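Local coordinates for protein alpha-1,6-mannanase (Bacteroides thetaiotaomicron, PDB 4V1S) that probably hydrolyses alpha-1,6-mannosidic linkages in mannan, as an alpha-mannanase homologue of glycoside hydrolase family 76 from a gut bacterium, at residues F80-G83 with N84-L88; L350-G353 with N354-P358. One frame throughout, in Å; residues are numbered along the deposited sequence.

Interaction 1: F80-G83 with N84-L88; sequences FIWG and NIFLL
Phe80 O meets the side-chain amide of Asn84 one turn ahead, where helix 81-97 starts. Asn84 ND2 binds Ser79 OG and gives Phe80 O a weak, bent bond of 3.0 Å. The first torsion of Asn84 makes this possible: CG sits beside its own backbone N (chi1 -62°), which turns the amide back along the chain. Ile85 N is shared between Ile81 O (3.2 Å), in that carbonyl's plane, and Trp82 O (2.9 Å), above that carbonyl's plane. A weak bond from Asn84 N also reaches Ile81 O. The side chains of Ile81 and Ile85 touch loosely, CG1 to CG1 at 4.3 Å, and both also pack on helix 142-159. Trp82 and Phe86 lie side by side and point the same way. Their planes are near parallel, 23° apart, but the rings are displaced so far that they barely overlap. The closest touch is Trp82 NE1 to Phe86 CE2 at 3.5 Å. Gly83 O lies at the edge of the Phe86 ring and accepts a hydrogen bond from Thr378 OG1. Short polar bonds thus gather at the first turn, while the rings join an aromatic cluster with Trp147, Tyr314 and Phe317, beside helix 374-394. A glycerol near Trp82, probably from the crystallisation liquor, may mark a pocket.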
ATOM      1  N   PHE A  80     -11.732  -7.630  -6.332  1.00 13.40           N
ATOM      2  CA  PHE A  80     -11.608  -7.240  -4.951  1.00 11.97           C
ATOM      3  C   PHE A  80     -11.012  -5.844  -4.886  1.00 11.05           C
ATOM      4  O   PHE A  80     -10.393  -5.367  -5.828  1.00 11.46           O
ATOM      5  CB  PHE A  80     -10.726  -8.213  -4.193  1.00 13.32           C
ATOM      6  CG  PHE A  80     -11.295  -9.608  -4.100  1.00 14.90           C
ATOM      7  CD1 PHE A  80     -12.384  -9.873  -3.298  1.00 16.19           C
ATOM      8  CD2 PHE A  80     -10.723 -10.660  -4.801  1.00 14.53           C
ATOM      9  CE1 PHE A  80     -12.924 -11.134  -3.213  1.00 18.12           C
ATOM     10  CE2 PHE A  80     -11.244 -11.937  -4.701  1.00 16.51           C
ATOM     11  CZ  PHE A  80     -12.348 -12.169  -3.899  1.00 17.15           C
ATOM     12  N   ILE A  81     -11.224  -5.175  -3.764  1.00  9.97           N
ATOM     13  CA  ILE A  81     -10.836  -3.780  -3.656  1.00 10.76           C
ATOM     14  C   ILE A  81      -9.315  -3.577  -3.851  1.00 11.72           C
ATOM     15  O   ILE A  81      -8.871  -2.549  -4.424  1.00 10.99           O
ATOM     16  CB  ILE A  81     -11.362  -3.166  -2.335  1.00 10.26           C
ATOM     17  CG1 ILE A  81     -11.328  -1.652  -2.394  1.00 11.68           C
ATOM     18  CG2 ILE A  81     -10.590  -3.681  -1.123  1.00 11.66           C
ATOM     19  CD1 ILE A  81     -12.003  -0.997  -1.204  1.00 13.59           C
ATOM     20  N   TRP A  82      -8.519  -4.550  -3.398  1.00 10.75           N
ATOM     21  CA  TRP A  82      -7.049  -4.337  -3.292  1.00 10.59           C
ATOM     22  C   TRP A  82      -6.406  -3.826  -4.597  1.00 12.24           C
ATOM     23  O   TRP A  82      -5.674  -2.861  -4.589  1.00 10.84           O
ATOM     24  CB  TRP A  82      -6.398  -5.657  -2.860  1.00 13.12           C
ATOM     25  CG  TRP A  82      -5.003  -5.562  -2.389  1.00 13.07           C
ATOM     26  CD1 TRP A  82      -4.169  -4.495  -2.429  1.00 13.18           C
ATOM     27  CD2 TRP A  82      -4.259  -6.642  -1.849  1.00 12.50           C
ATOM     28  NE1 TRP A  82      -2.937  -4.833  -1.895  1.00 12.68           N
ATOM     29  CE2 TRP A  82      -2.967  -6.154  -1.541  1.00 11.55           C
ATOM     30  CE3 TRP A  82      -4.552  -7.985  -1.603  1.00 13.86           C
ATOM     31  CZ2 TRP A  82      -1.983  -6.958  -1.003  1.00 13.48           C
ATOM     32  CZ3 TRP A  82      -3.577  -8.774  -1.021  1.00 14.79           C
ATOM     33  CH2 TRP A  82      -2.306  -8.267  -0.754  1.00 14.89           C
ATOM     34  N   GLY A  83      -6.664  -4.495  -5.729  1.00  9.98           N
ATOM     35  CA  GLY A  83      -6.018  -4.089  -6.980  1.00 11.28           C
ATOM     36  C   GLY A  83      -6.382  -2.686  -7.398  1.00 11.68           C
ATOM     37  O   GLY A  83      -5.590  -1.998  -8.009  1.00 11.97           O
ATOM     38  N   ASN A  84      -7.605  -2.263  -7.047  1.00 10.71           N
ATOM     39  CA  ASN A  84      -8.041  -0.916  -7.307  1.00 11.36           C
ATOM     40  C   ASN A  84      -7.334   0.116  -6.465  1.00 10.99           C
ATOM     41  O   ASN A  84      -7.223   1.280  -6.866  1.00  9.89           O
ATOM     42  CB  ASN A  84      -9.558  -0.779  -7.043  1.00 11.71           C
ATOM     43  CG  ASN A  84     -10.371  -1.670  -7.954  1.00 11.10           C
ATOM     44  OD1 ASN A  84     -10.648  -1.327  -9.099  1.00 11.71           O
ATOM     45  ND2 ASN A  84     -10.675  -2.849  -7.480  1.00 12.23           N
ATOM     46  N   ILE A  85      -6.849  -0.292  -5.292  1.00  9.87           N
ATOM     47  CA  ILE A  85      -6.089   0.637  -4.425  1.00  9.20           C
ATOM     48  C   ILE A  85      -4.787   1.034  -5.095  1.00  8.72           C
ATOM     49  O   ILE A  85      -4.357   2.198  -5.036  1.00 10.45           O
ATOM     50  CB  ILE A  85      -5.863   0.018  -3.026  1.00  9.27           C
ATOM     51  CG1 ILE A  85      -7.231  -0.302  -2.361  1.00 11.02           C
ATOM     52  CG2 ILE A  85      -5.026   0.918  -2.143  1.00 10.48           C
ATOM     53  CD1 ILE A  85      -7.102  -1.039  -1.038  1.00 11.53           C
ATOM     54  N   PHE A  86      -4.130   0.092  -5.791  1.00  9.27           N
ATOM     55  CA  PHE A  86      -2.946   0.487  -6.530  1.00 10.12           C
ATOM     56  C   PHE A  86      -3.252   1.449  -7.678  1.00 10.32           C
ATOM     57  O   PHE A  86      -2.454   2.316  -7.942  1.00 10.80           O
ATOM     58  CB  PHE A  86      -2.181  -0.705  -7.054  1.00 10.36           C
ATOM     59  CG  PHE A  86      -1.557  -1.544  -5.967  1.00  9.15           C
ATOM     60  CD1 PHE A  86      -0.470  -1.077  -5.255  1.00 10.12           C
ATOM     61  CD2 PHE A  86      -1.972  -2.874  -5.739  1.00 11.18           C
ATOM     62  CE1 PHE A  86       0.156  -1.850  -4.291  1.00 11.00           C
ATOM     63  CE2 PHE A  86      -1.354  -3.663  -4.753  1.00 11.73           C
ATOM     64  CZ  PHE A  86      -0.293  -3.141  -4.043  1.00 12.52           C
ATOM     65  N   LEU A  87      -4.414   1.314  -8.312  1.00 10.66           N
ATOM     66  CA  LEU A  87      -4.786   2.285  -9.310  1.00 10.67           C
ATOM     67  C   LEU A  87      -5.010   3.644  -8.644  1.00 11.40           C
ATOM     68  O   LEU A  87      -4.527   4.649  -9.114  1.00 10.83           O
ATOM     69  CB  LEU A  87      -6.051   1.832 -10.076  1.00 10.57           C
ATOM     70  CG  LEU A  87      -5.897   0.658 -11.007  1.00 13.92           C
ATOM     71  CD1 LEU A  87      -7.239   0.259 -11.570  1.00 15.71           C
ATOM     72  CD2 LEU A  87      -4.927   1.014 -12.127  1.00 13.45           C
ATOM     73  N   LEU A  88      -5.707   3.667  -7.508  1.00 10.89           N
ATOM     74  CA  LEU A  88      -5.889   4.919  -6.769  1.00 11.20           C
ATOM     75  C   LEU A  88      -4.530   5.584  -6.483  1.00 11.13           C
ATOM     76  O   LEU A  88      -4.351   6.786  -6.680  1.00 10.78           O
ATOM     77  CB  LEU A  88      -6.610   4.615  -5.456  1.00 10.57           C
ATOM     78  CG  LEU A  88      -6.853   5.759  -4.488  1.00 11.68           C
ATOM     79  CD1 LEU A  88      -7.781   6.784  -5.113  1.00 18.83           C
ATOM     80  CD2 LEU A  88      -7.420   5.241  -3.165  1.00 12.23           C
TER

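Interaction 2: L350-G353 with N354-P358; sequences LRDG and NGRYP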
ATOM      1  N   LEU A 350      10.840  -8.520 -15.335  1.00 16.93           N
ATOM      2  CA  LEU A 350       9.548  -9.141 -14.967  1.00 16.97           C
ATOM      3  C   LEU A 350       8.440  -9.014 -16.005  1.00 16.36           C
ATOM      4  O   LEU A 350       7.645  -9.939 -16.156  1.00 18.70           O
ATOM      5  CB  LEU A 350       9.057  -8.614 -13.621  1.00 16.82           C
ATOM      6  CG  LEU A 350      10.017  -8.827 -12.440  1.00 15.13           C
ATOM      7  CD1 LEU A 350       9.386  -8.256 -11.175  1.00 17.68           C
ATOM      8  CD2 LEU A 350      10.353 -10.309 -12.244  1.00 18.45           C
ATOM      9  N   ARG A 351       8.387  -7.870 -16.692  1.00 18.29           N
ATOM     10  CA  ARG A 351       7.402  -7.646 -17.741  0.50 18.41           C
ATOM     11  C   ARG A 351       7.501  -8.757 -18.773  1.00 18.55           C
ATOM     12  O   ARG A 351       8.597  -9.064 -19.288  1.00 21.55           O
ATOM     13  CB  ARG A 351       7.633  -6.294 -18.415  0.50 21.36           C
ATOM     14  CG  ARG A 351       6.575  -5.910 -19.442  0.50 22.95           C
ATOM     15  CD  ARG A 351       6.868  -4.536 -20.032  0.50 24.86           C
ATOM     16  NE  ARG A 351       7.358  -4.581 -21.405  0.50 35.08           N
ATOM     17  CZ  ARG A 351       8.632  -4.469 -21.777  0.50 32.79           C
ATOM     18  NH1 ARG A 351       9.610  -4.321 -20.886  0.50 39.78           N
ATOM     19  NH2 ARG A 351       8.917  -4.500 -23.063  0.50 33.01           N
ATOM     20  N   ASP A 352       6.374  -9.348 -19.106  1.00 18.96           N
ATOM     21  CA  ASP A 352       6.390 -10.430 -20.106  1.00 21.52           C
ATOM     22  C   ASP A 352       6.165  -9.868 -21.519  1.00 21.06           C
ATOM     23  O   ASP A 352       6.056  -8.664 -21.708  1.00 21.07           O
ATOM     24  CB  ASP A 352       5.463 -11.600 -19.721  1.00 22.73           C
ATOM     25  CG  ASP A 352       3.979 -11.380 -20.068  1.00 22.40           C
ATOM     26  OD1 ASP A 352       3.590 -10.345 -20.645  1.00 21.17           O
ATOM     27  OD2 ASP A 352       3.198 -12.306 -19.734  1.00 22.66           O
ATOM     28  N   GLY A 353       6.118 -10.755 -22.505  1.00 24.89           N
ATOM     29  CA  GLY A 353       6.022 -10.353 -23.902  1.00 27.94           C
ATOM     30  C   GLY A 353       4.677  -9.766 -24.289  1.00 24.88           C
ATOM     31  O   GLY A 353       4.554  -9.157 -25.362  1.00 35.23           O
ATOM     32  N   ASN A 354       3.678  -9.934 -23.410  1.00 27.04           N
ATOM     33  CA  ASN A 354       2.362  -9.317 -23.576  1.00 27.67           C
ATOM     34  C   ASN A 354       2.148  -8.084 -22.702  1.00 26.26           C
ATOM     35  O   ASN A 354       1.034  -7.566 -22.606  1.00 25.75           O
ATOM     36  CB  ASN A 354       1.279 -10.364 -23.287  1.00 26.11           C
ATOM     37  CG  ASN A 354       1.334 -11.524 -24.257  1.00 31.53           C
ATOM     38  OD1 ASN A 354       1.183 -12.691 -23.878  1.00 34.31           O
ATOM     39  ND2 ASN A 354       1.567 -11.214 -25.512  1.00 33.20           N
ATOM     40  N   GLY A 355       3.213  -7.606 -22.070  1.00 20.23           N
ATOM     41  CA  GLY A 355       3.110  -6.444 -21.185  1.00 19.81           C
ATOM     42  C   GLY A 355       2.430  -6.707 -19.843  1.00 19.20           C
ATOM     43  O   GLY A 355       1.925  -5.762 -19.193  1.00 19.57           O
ATOM     44  N   ARG A 356       2.440  -7.977 -19.425  1.00 18.07           N
ATOM     45  CA  ARG A 356       1.895  -8.408 -18.133  1.00 16.89           C
ATOM     46  C   ARG A 356       2.976  -8.688 -17.102  1.00 15.58           C
ATOM     47  O   ARG A 356       4.155  -8.867 -17.440  1.00 17.63           O
ATOM     48  CB  ARG A 356       0.992  -9.619 -18.305  1.00 15.84           C
ATOM     49  CG  ARG A 356      -0.113  -9.329 -19.312  1.00 19.72           C
ATOM     50  CD  ARG A 356      -1.108 -10.437 -19.310  1.00 20.05           C
ATOM     51  NE  ARG A 356      -2.177 -10.180 -20.262  1.00 22.75           N
ATOM     52  CZ  ARG A 356      -2.397 -10.887 -21.343  1.00 23.96           C
ATOM     53  NH1 ARG A 356      -1.602 -11.901 -21.677  1.00 46.96           N
ATOM     54  NH2 ARG A 356      -3.405 -10.571 -22.137  1.00 30.94           N
ATOM     55  N   TYR A 357       2.556  -8.698 -15.837  1.00 17.18           N
ATOM     56  CA  TYR A 357       3.470  -8.844 -14.703  1.00 14.92           C
ATOM     57  C   TYR A 357       3.115 -10.039 -13.835  1.00 15.59           C
ATOM     58  O   TYR A 357       1.928 -10.353 -13.631  1.00 15.86           O
ATOM     59  CB  TYR A 357       3.487  -7.551 -13.859  1.00 15.22           C
ATOM     60  CG  TYR A 357       4.142  -6.453 -14.646  1.00 15.21           C
ATOM     61  CD1 TYR A 357       3.415  -5.673 -15.557  1.00 16.48           C
ATOM     62  CD2 TYR A 357       5.515  -6.250 -14.559  1.00 15.99           C
ATOM     63  CE1 TYR A 357       4.054  -4.710 -16.334  1.00 16.65           C
ATOM     64  CE2 TYR A 357       6.153  -5.272 -15.316  1.00 14.29           C
ATOM     65  CZ  TYR A 357       5.427  -4.529 -16.223  1.00 17.05           C
ATOM     66  OH  TYR A 357       6.092  -3.585 -16.988  1.00 17.54           O
ATOM     67  N   PRO A 358       4.148 -10.714 -13.312  1.00 17.09           N
ATOM     68  CA  PRO A 358       3.951 -11.848 -12.443  1.00 17.79           C
ATOM     69  C   PRO A 358       3.600 -11.443 -11.009  1.00 16.04           C
ATOM     70  O   PRO A 358       3.788 -10.292 -10.589  1.00 18.15           O
ATOM     71  CB  PRO A 358       5.311 -12.525 -12.481  1.00 17.38           C
ATOM     72  CG  PRO A 358       6.265 -11.362 -12.538  1.00 16.81           C
ATOM     73  CD  PRO A 358       5.580 -10.405 -13.484  1.00 18.23           C
TER
HETATM   74  O   HOH W   1       0.882 -12.824 -20.938  1.00 24.57           O
HETATM   75  O   HOH W   2       2.103  -9.009 -27.628  1.00 56.63           O
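Asp352 to Gly355 form a type I beta turn, and the two segments run back past each other at 156°. Gly355 N closes the turn on Asp352 O at 3.1 Å. Asp352 N then bonds nearly straight to Arg356 O at 2.8 Å, in the carbonyl plane. This pattern is a type I turn with a G1 bulge. Gly355 is the bulge residue, and its positive phi of 73° suits glycine. The turn sits in the loop between helices 334-350 and 374-394.

Asp352 braces the turn from inside. Its CG lies between its backbone N and carbonyl carbon (chi1 82°), which carries OD1 over the loop. There Asp352 OD1 accepts hydrogen bonds from Asn354 N (2.8 Å), making an Asx turn, and from Arg356 N (2.9 Å). The two donors come from opposite faces of the carboxylate plane. The other oxygen, OD2, accepts a hydrogen bond from Leu369 N further along the chain.

Nearer the helix the contact turns apolar. Leu350 CB packs on Pro358 CD at 3.9 Å. The Tyr357 ring lies against the start of the Arg351 side chain, with Tyr357 CE2 3.6 Å from Arg351 CB, and its hydroxyl is hydrogen-bonded to Tyr384 OH on helix 374-394.

Arg356 extends away from the turn, and its NE makes a salt bridge with Asp60. A water between this guanidinium and the carboxylate can donate to Asp352 OD2. It lies in the guanidinium plane, at the edge, and accepts from Arg356 NH1 at 2.8 Å.

Interaction 1 comes first along the chain and interaction 2 follows far downstream, near the C-terminal end. Their centres are 19 Å apart, and their nearest atoms about 10 Å, so they do not touch. Interaction 1 lies at the start of helix 81-97 and is largely buried. Interaction 2 is a partly buried turn further from the chain centre. Helix 374-394 is the shared neighbour: Trp82, Phe86 and Leu87 rest on it in one contact, Tyr357 in the other. The mainly helical chain is consistent with the (alpha/alpha)6 barrel of family 76, with interaction 1 at a buried helix start and interaction 2 in the loop that leads from helix 334-350 into helix 374-394.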